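Local structure of proton-dependent oligopeptide transporter family protein (Xanthomonas campestris, 6EI3) at residues P200-S212 with T277-L289. The protein probably imports small peptides across the bacterial membrane in company with protons, as a major facilitator superfamily transporter of the POT family. Sequence-based numbering, arbitrary orientation.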
ATOM      1  N   PRO A 200      -9.599  -7.217  24.787  1.00 49.60           N
ATOM      2  CA  PRO A 200     -10.354  -8.409  25.193  1.00 50.89           C
ATOM      3  C   PRO A 200     -10.902  -9.162  23.986  1.00 54.47           C
ATOM      4  O   PRO A 200     -11.242  -8.545  22.968  1.00 51.91           O
ATOM      5  CB  PRO A 200     -11.488  -7.849  26.062  1.00 54.17           C
ATOM      6  CG  PRO A 200     -11.128  -6.423  26.336  1.00 58.22           C
ATOM      7  CD  PRO A 200     -10.286  -5.977  25.198  1.00 52.04           C
ATOM      8  N   LYS A 201     -10.979 -10.496  24.102  1.00 53.86           N
ATOM      9  CA  LYS A 201     -11.553 -11.359  23.072  1.00 54.22           C
ATOM     10  C   LYS A 201     -13.041 -11.006  22.986  1.00 57.93           C
ATOM     11  O   LYS A 201     -13.748 -11.048  23.996  1.00 58.10           O
ATOM     12  CB  LYS A 201     -11.363 -12.847  23.429  1.00 58.61           C
ATOM     13  CG  LYS A 201      -9.924 -13.348  23.295  1.00 77.33           C
ATOM     14  CD  LYS A 201      -9.594 -13.861  21.892  1.00 86.72           C
ATOM     15  CE  LYS A 201      -8.239 -14.532  21.832  1.00 97.34           C
ATOM     16  NZ  LYS A 201      -8.225 -15.850  22.530  1.00106.18           N
ATOM     17  N   ASP A 202     -13.480 -10.554  21.811  1.00 53.66           N
ATOM     18  CA  ASP A 202     -14.860 -10.146  21.611  1.00 53.46           C
ATOM     19  C   ASP A 202     -15.701 -11.334  21.124  1.00 56.91           C
ATOM     20  O   ASP A 202     -15.481 -11.819  20.007  1.00 55.04           O
ATOM     21  CB  ASP A 202     -14.932  -8.942  20.653  1.00 54.90           C
ATOM     22  CG  ASP A 202     -16.293  -8.273  20.503  1.00 75.14           C
ATOM     23  OD1 ASP A 202     -17.187  -8.525  21.358  1.00 77.71           O
ATOM     24  OD2 ASP A 202     -16.453  -7.462  19.560  1.00 82.29           O
ATOM     25  N   PRO A 203     -16.670 -11.825  21.950  1.00 55.30           N
ATOM     26  CA  PRO A 203     -17.517 -12.949  21.498  1.00 56.26           C
ATOM     27  C   PRO A 203     -18.367 -12.603  20.270  1.00 59.51           C
ATOM     28  O   PRO A 203     -18.855 -13.508  19.592  1.00 59.01           O
ATOM     29  CB  PRO A 203     -18.382 -13.274  22.726  1.00 59.51           C
ATOM     30  CG  PRO A 203     -18.379 -12.036  23.542  1.00 63.72           C
ATOM     31  CD  PRO A 203     -17.060 -11.360  23.297  1.00 57.72           C
ATOM     32  N   HIS A 204     -18.510 -11.291  19.973  1.00 56.12           N
ATOM     33  CA  HIS A 204     -19.271 -10.800  18.826  1.00 56.56           C
ATOM     34  C   HIS A 204     -18.401  -9.924  17.885  1.00 59.81           C
ATOM     35  O   HIS A 204     -18.898  -8.998  17.232  1.00 59.10           O
ATOM     36  CB  HIS A 204     -20.569 -10.103  19.289  1.00 58.38           C
ATOM     37  CG  HIS A 204     -21.310 -10.847  20.364  1.00 63.67           C
ATOM     38  ND1 HIS A 204     -21.712 -12.169  20.191  1.00 66.52           N
ATOM     39  CD2 HIS A 204     -21.712 -10.427  21.588  1.00 66.58           C
ATOM     40  CE1 HIS A 204     -22.333 -12.508  21.312  1.00 67.48           C
ATOM     41  NE2 HIS A 204     -22.361 -11.494  22.182  1.00 67.88           N
ATOM     42  N   GLY A 205     -17.113 -10.266  17.806  1.00 55.75           N
ATOM     43  CA  GLY A 205     -16.147  -9.617  16.926  1.00 53.47           C
ATOM     44  C   GLY A 205     -16.179 -10.250  15.549  1.00 56.40           C
ATOM     45  O   GLY A 205     -16.810 -11.296  15.372  1.00 56.83           O
ATOM     46  N   PHE A 206     -15.467  -9.644  14.568  1.00 51.73           N
ATOM     47  CA  PHE A 206     -15.435 -10.090  13.169  1.00 50.63           C
ATOM     48  C   PHE A 206     -15.178 -11.580  12.999  1.00 55.17           C
ATOM     49  O   PHE A 206     -15.987 -12.245  12.354  1.00 55.66           O
ATOM     50  CB  PHE A 206     -14.438  -9.259  12.326  1.00 50.66           C
ATOM     51  CG  PHE A 206     -14.444  -9.592  10.850  1.00 51.46           C
ATOM     52  CD1 PHE A 206     -15.444  -9.105  10.014  1.00 54.11           C
ATOM     53  CD2 PHE A 206     -13.442 -10.380  10.293  1.00 53.30           C
ATOM     54  CE1 PHE A 206     -15.461  -9.426   8.654  1.00 54.99           C
ATOM     55  CE2 PHE A 206     -13.450 -10.689   8.928  1.00 55.98           C
ATOM     56  CZ  PHE A 206     -14.464 -10.216   8.120  1.00 54.29           C
ATOM     57  N   GLY A 207     -14.056 -12.069  13.551  1.00 51.34           N
ATOM     58  CA  GLY A 207     -13.642 -13.468  13.493  1.00 51.03           C
ATOM     59  C   GLY A 207     -14.685 -14.437  14.019  1.00 55.47           C
ATOM     60  O   GLY A 207     -15.022 -15.409  13.337  1.00 55.57           O
ATOM     61  N   ALA A 208     -15.228 -14.159  15.221  1.00 52.99           N
ATOM     62  CA  ALA A 208     -16.262 -14.989  15.866  1.00 54.67           C
ATOM     63  C   ALA A 208     -17.534 -15.108  15.029  1.00 59.90           C
ATOM     64  O   ALA A 208     -18.071 -16.206  14.912  1.00 60.35           O
ATOM     65  CB  ALA A 208     -16.594 -14.444  17.244  1.00 55.95           C
ATOM     66  N   VAL A 209     -17.993 -13.986  14.418  1.00 57.21           N
ATOM     67  CA  VAL A 209     -19.196 -13.938  13.568  1.00 57.43           C
ATOM     68  C   VAL A 209     -18.965 -14.721  12.267  1.00 60.33           C
ATOM     69  O   VAL A 209     -19.850 -15.466  11.861  1.00 61.80           O
ATOM     70  CB  VAL A 209     -19.723 -12.491  13.339  1.00 60.64           C
ATOM     71  CG1 VAL A 209     -20.979 -12.479  12.473  1.00 61.20           C
ATOM     72  CG2 VAL A 209     -19.994 -11.784  14.663  1.00 60.91           C
ATOM     73  N   VAL A 210     -17.773 -14.584  11.641  1.00 55.36           N
ATOM     74  CA  VAL A 210     -17.383 -15.324  10.423  1.00 54.99           C
ATOM     75  C   VAL A 210     -17.369 -16.839  10.729  1.00 60.44           C
ATOM     76  O   VAL A 210     -17.884 -17.631   9.936  1.00 60.40           O
ATOM     77  CB  VAL A 210     -16.013 -14.824   9.848  1.00 56.67           C
ATOM     78  CG1 VAL A 210     -15.452 -15.782   8.798  1.00 55.91           C
ATOM     79  CG2 VAL A 210     -16.131 -13.411   9.275  1.00 55.36           C
ATOM     80  N   ARG A 211     -16.772 -17.219  11.885  1.00 58.85           N
ATOM     81  CA  ARG A 211     -16.667 -18.596  12.389  1.00 60.75           C
ATOM     82  C   ARG A 211     -18.069 -19.177  12.562  1.00 64.83           C
ATOM     83  O   ARG A 211     -18.342 -20.249  12.027  1.00 65.57           O
ATOM     84  CB  ARG A 211     -15.904 -18.608  13.729  1.00 64.08           C
ATOM     85  CG  ARG A 211     -15.484 -19.988  14.256  1.00 76.82           C
ATOM     86  CD  ARG A 211     -14.675 -19.885  15.550  1.00 88.40           C
ATOM     87  NE  ARG A 211     -13.450 -19.087  15.385  1.00 99.52           N
ATOM     88  CZ  ARG A 211     -13.195 -17.944  16.020  1.00110.92           C
ATOM     89  NH1 ARG A 211     -14.059 -17.457  16.904  1.00 97.35           N
ATOM     90  NH2 ARG A 211     -12.066 -17.288  15.788  1.00 94.31           N
ATOM     91  N   SER A 212     -18.971 -18.434  13.250  1.00 61.01           N
ATOM     92  CA  SER A 212     -20.360 -18.851  13.462  1.00 61.81           C
ATOM     93  C   SER A 212     -21.138 -18.941  12.155  1.00 67.70           C
ATOM     94  O   SER A 212     -21.885 -19.890  11.983  1.00 69.62           O
ATOM     95  CB  SER A 212     -21.069 -17.911  14.423  1.00 63.43           C
ATOM     96  OG  SER A 212     -20.488 -17.953  15.714  1.00 69.59           O
ATOM     97  N   THR A 277     -26.989 -16.495  17.195  1.00 73.07           N
ATOM     98  CA  THR A 277     -25.765 -16.575  17.995  1.00 71.79           C
ATOM     99  C   THR A 277     -25.163 -15.195  18.324  1.00 73.63           C
ATOM    100  O   THR A 277     -24.470 -15.069  19.339  1.00 73.72           O
ATOM    101  CB  THR A 277     -24.726 -17.426  17.227  1.00 81.48           C
ATOM    102  OG1 THR A 277     -25.381 -18.502  16.547  1.00 82.60           O
ATOM    103  CG2 THR A 277     -23.603 -17.959  18.120  1.00 79.79           C
ATOM    104  N   HIS A 278     -25.388 -14.178  17.453  1.00 67.48           N
ATOM    105  CA  HIS A 278     -24.804 -12.842  17.600  1.00 64.31           C
ATOM    106  C   HIS A 278     -25.851 -11.693  17.606  1.00 68.64           C
ATOM    107  O   HIS A 278     -26.934 -11.866  17.049  1.00 68.47           O
ATOM    108  CB  HIS A 278     -23.717 -12.654  16.540  1.00 62.52           C
ATOM    109  CG  HIS A 278     -22.635 -13.686  16.662  1.00 64.76           C
ATOM    110  ND1 HIS A 278     -21.707 -13.641  17.689  1.00 65.41           N
ATOM    111  CD2 HIS A 278     -22.408 -14.795  15.921  1.00 65.71           C
ATOM    112  CE1 HIS A 278     -20.930 -14.695  17.517  1.00 64.16           C
ATOM    113  NE2 HIS A 278     -21.308 -15.413  16.464  1.00 64.81           N
ATOM    114  N   PRO A 279     -25.539 -10.535  18.259  1.00 66.32           N
ATOM    115  CA  PRO A 279     -26.546  -9.471  18.475  1.00 67.93           C
ATOM    116  C   PRO A 279     -27.051  -8.588  17.314  1.00 74.52           C
ATOM    117  O   PRO A 279     -27.475  -7.461  17.600  1.00 75.26           O
ATOM    118  CB  PRO A 279     -25.863  -8.550  19.501  1.00 68.98           C
ATOM    119  CG  PRO A 279     -24.764  -9.317  20.070  1.00 72.23           C
ATOM    120  CD  PRO A 279     -24.311 -10.238  19.016  1.00 66.95           C
ATOM    121  N   ASP A 280     -27.101  -9.077  16.058  1.00 71.35           N
ATOM    122  CA  ASP A 280     -27.599  -8.325  14.884  1.00 70.19           C
ATOM    123  C   ASP A 280     -26.704  -7.150  14.480  1.00 69.24           C
ATOM    124  O   ASP A 280     -26.351  -7.079  13.311  1.00 68.06           O
ATOM    125  CB  ASP A 280     -29.070  -7.874  15.026  1.00 73.83           C
ATOM    126  CG  ASP A 280     -30.095  -8.930  14.666  1.00 89.04           C
ATOM    127  OD1 ASP A 280     -29.883 -10.114  15.015  1.00 91.70           O
ATOM    128  OD2 ASP A 280     -31.132  -8.569  14.071  1.00 96.61           O
ATOM    129  N   ALA A 281     -26.327  -6.241  15.415  1.00 63.17           N
ATOM    130  CA  ALA A 281     -25.414  -5.127  15.129  1.00 61.04           C
ATOM    131  C   ALA A 281     -24.019  -5.680  14.776  1.00 62.91           C
ATOM    132  O   ALA A 281     -23.243  -5.008  14.094  1.00 61.20           O
ATOM    133  CB  ALA A 281     -25.317  -4.194  16.324  1.00 61.75           C
ATOM    134  N   ALA A 282     -23.725  -6.917  15.239  1.00 59.45           N
ATOM    135  CA  ALA A 282     -22.491  -7.663  14.977  1.00 57.53           C
ATOM    136  C   ALA A 282     -22.569  -8.304  13.584  1.00 58.61           C
ATOM    137  O   ALA A 282     -21.609  -8.194  12.820  1.00 56.95           O
ATOM    138  CB  ALA A 282     -22.292  -8.736  16.042  1.00 59.10           C
ATOM    139  N   VAL A 283     -23.720  -8.949  13.250  1.00 54.08           N
ATOM    140  CA  VAL A 283     -23.977  -9.602  11.950  1.00 53.03           C
ATOM    141  C   VAL A 283     -24.035  -8.559  10.818  1.00 55.94           C
ATOM    142  O   VAL A 283     -23.389  -8.752   9.785  1.00 54.49           O
ATOM    143  CB  VAL A 283     -25.219 -10.534  11.969  1.00 57.04           C
ATOM    144  CG1 VAL A 283     -25.457 -11.188  10.610  1.00 56.14           C
ATOM    145  CG2 VAL A 283     -25.087 -11.605  13.048  1.00 57.97           C
ATOM    146  N   ASP A 284     -24.796  -7.451  11.031  1.00 52.11           N
ATOM    147  CA  ASP A 284     -24.920  -6.330  10.094  1.00 50.34           C
ATOM    148  C   ASP A 284     -23.544  -5.701   9.880  1.00 50.20           C
ATOM    149  O   ASP A 284     -23.212  -5.343   8.761  1.00 49.28           O
ATOM    150  CB  ASP A 284     -25.897  -5.263  10.617  1.00 52.87           C
ATOM    151  CG  ASP A 284     -27.350  -5.681  10.752  1.00 66.02           C
ATOM    152  OD1 ASP A 284     -27.695  -6.797  10.303  1.00 65.66           O
ATOM    153  OD2 ASP A 284     -28.139  -4.901  11.332  1.00 76.93           O
ATOM    154  N   GLY A 285     -22.772  -5.582  10.959  1.00 45.28           N
ATOM    155  CA  GLY A 285     -21.414  -5.052  10.959  1.00 42.95           C
ATOM    156  C   GLY A 285     -20.453  -5.842  10.092  1.00 45.91           C
ATOM    157  O   GLY A 285     -19.618  -5.250   9.408  1.00 45.25           O
ATOM    158  N   VAL A 286     -20.597  -7.184  10.079  1.00 42.12           N
ATOM    159  CA  VAL A 286     -19.790  -8.085   9.254  1.00 40.69           C
ATOM    160  C   VAL A 286     -20.273  -7.991   7.796  1.00 43.68           C
ATOM    161  O   VAL A 286     -19.444  -8.054   6.893  1.00 41.58           O
ATOM    162  CB  VAL A 286     -19.738  -9.540   9.828  1.00 44.13           C
ATOM    163  CG1 VAL A 286     -19.084 -10.522   8.854  1.00 42.75           C
ATOM    164  CG2 VAL A 286     -19.007  -9.563  11.169  1.00 43.39           C
ATOM    165  N   ARG A 287     -21.604  -7.808   7.571  1.00 41.18           N
ATOM    166  CA  ARG A 287     -22.180  -7.608   6.230  1.00 41.08           C
ATOM    167  C   ARG A 287     -21.597  -6.330   5.603  1.00 43.97           C
ATOM    168  O   ARG A 287     -21.217  -6.341   4.428  1.00 43.14           O
ATOM    169  CB  ARG A 287     -23.717  -7.513   6.283  1.00 41.85           C
ATOM    170  CG  ARG A 287     -24.348  -7.628   4.899  1.00 53.10           C
ATOM    171  CD  ARG A 287     -25.820  -8.014   4.900  1.00 70.51           C
ATOM    172  NE  ARG A 287     -26.081  -9.379   5.374  1.00 80.49           N
ATOM    173  CZ  ARG A 287     -25.926 -10.484   4.648  1.00 89.77           C
ATOM    174  NH1 ARG A 287     -25.456 -10.413   3.408  1.00 75.96           N
ATOM    175  NH2 ARG A 287     -26.216 -11.669   5.165  1.00 73.07           N
ATOM    176  N   ALA A 288     -21.530  -5.241   6.400  1.00 40.06           N
ATOM    177  CA  ALA A 288     -20.979  -3.956   5.996  1.00 39.94           C
ATOM    178  C   ALA A 288     -19.484  -4.106   5.648  1.00 45.01           C
ATOM    179  O   ALA A 288     -19.046  -3.582   4.621  1.00 45.21           O
ATOM    180  CB  ALA A 288     -21.171  -2.944   7.113  1.00 40.70           C
ATOM    181  N   LEU A 289     -18.722  -4.869   6.471  1.00 42.14           N
ATOM    182  CA  LEU A 289     -17.293  -5.150   6.258  1.00 41.85           C
ATOM    183  C   LEU A 289     -17.058  -5.893   4.939  1.00 42.89           C
ATOM    184  O   LEU A 289     -16.084  -5.600   4.252  1.00 42.26           O
ATOM    185  CB  LEU A 289     -16.715  -5.987   7.422  1.00 43.30           C
ATOM    186  CG  LEU A 289     -15.654  -5.372   8.350  1.00 49.48           C
ATOM    187  CD1 LEU A 289     -14.550  -4.632   7.585  1.00 48.96           C
ATOM    188  CD2 LEU A 289     -16.277  -4.512   9.414  1.00 54.91           C
TER
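His278 joins the two segments by offering both ring nitrogens to residues of 200-212, at the crossing of helix 206-215 with helix 281-306 in this major facilitator superfamily transporter. The short helical segments run nearly perpendicular, at 92°, so each gives the other a small patch of side chains, and the loops before them complete the contact. Histidine suits the junction because its two nitrogens sit at separate points on the rim of one flat ring, so each can bond at the edge: ND1 meets ND1 of His204 at 2.9 Å in an almost straight hydrogen bond, and NE2 meets OG of Ser212 at 2.8 Å. Either member of each pair could be the donor. The two partners should limit rotation of the His278 ring about its CB-CG bond. The imidazoles meet rim to rim with their planes at 83°, neither covering the other. Val209 lays CG2 almost centrally over one face of His278, a CH-pi contact with 3.9 Å from methyl to ring centroid. Pro279 sets CD over one face of the His204 ring, shifted toward its rim, in a second CH-pi contact with CD 3.5 Å from the centroid, while Pro203 CB lies over the opposite face, so prolines sandwich this imidazole.

Beyond the histidines the contact turns apolar. Ala282 carries just a methyl, compact enough to lie against both His204 and CG2 of Val209. Val286 uses both branches: CG2 packs against CB of Val209 and also touches CD1 of Phe206, while CG1 meets CE1 of that ring. Phe206 swings its ring across to Val286 and Leu289 because chi1 (-175°) sets CG opposite the backbone N; it also touches Val432 and Phe436 of helix 430-456, and Leu289 reaches Val432 and Val433, tying this end to a third helix. There the CE1 corner of the Phe206 ring lies 3.9 Å from CB of Leu289.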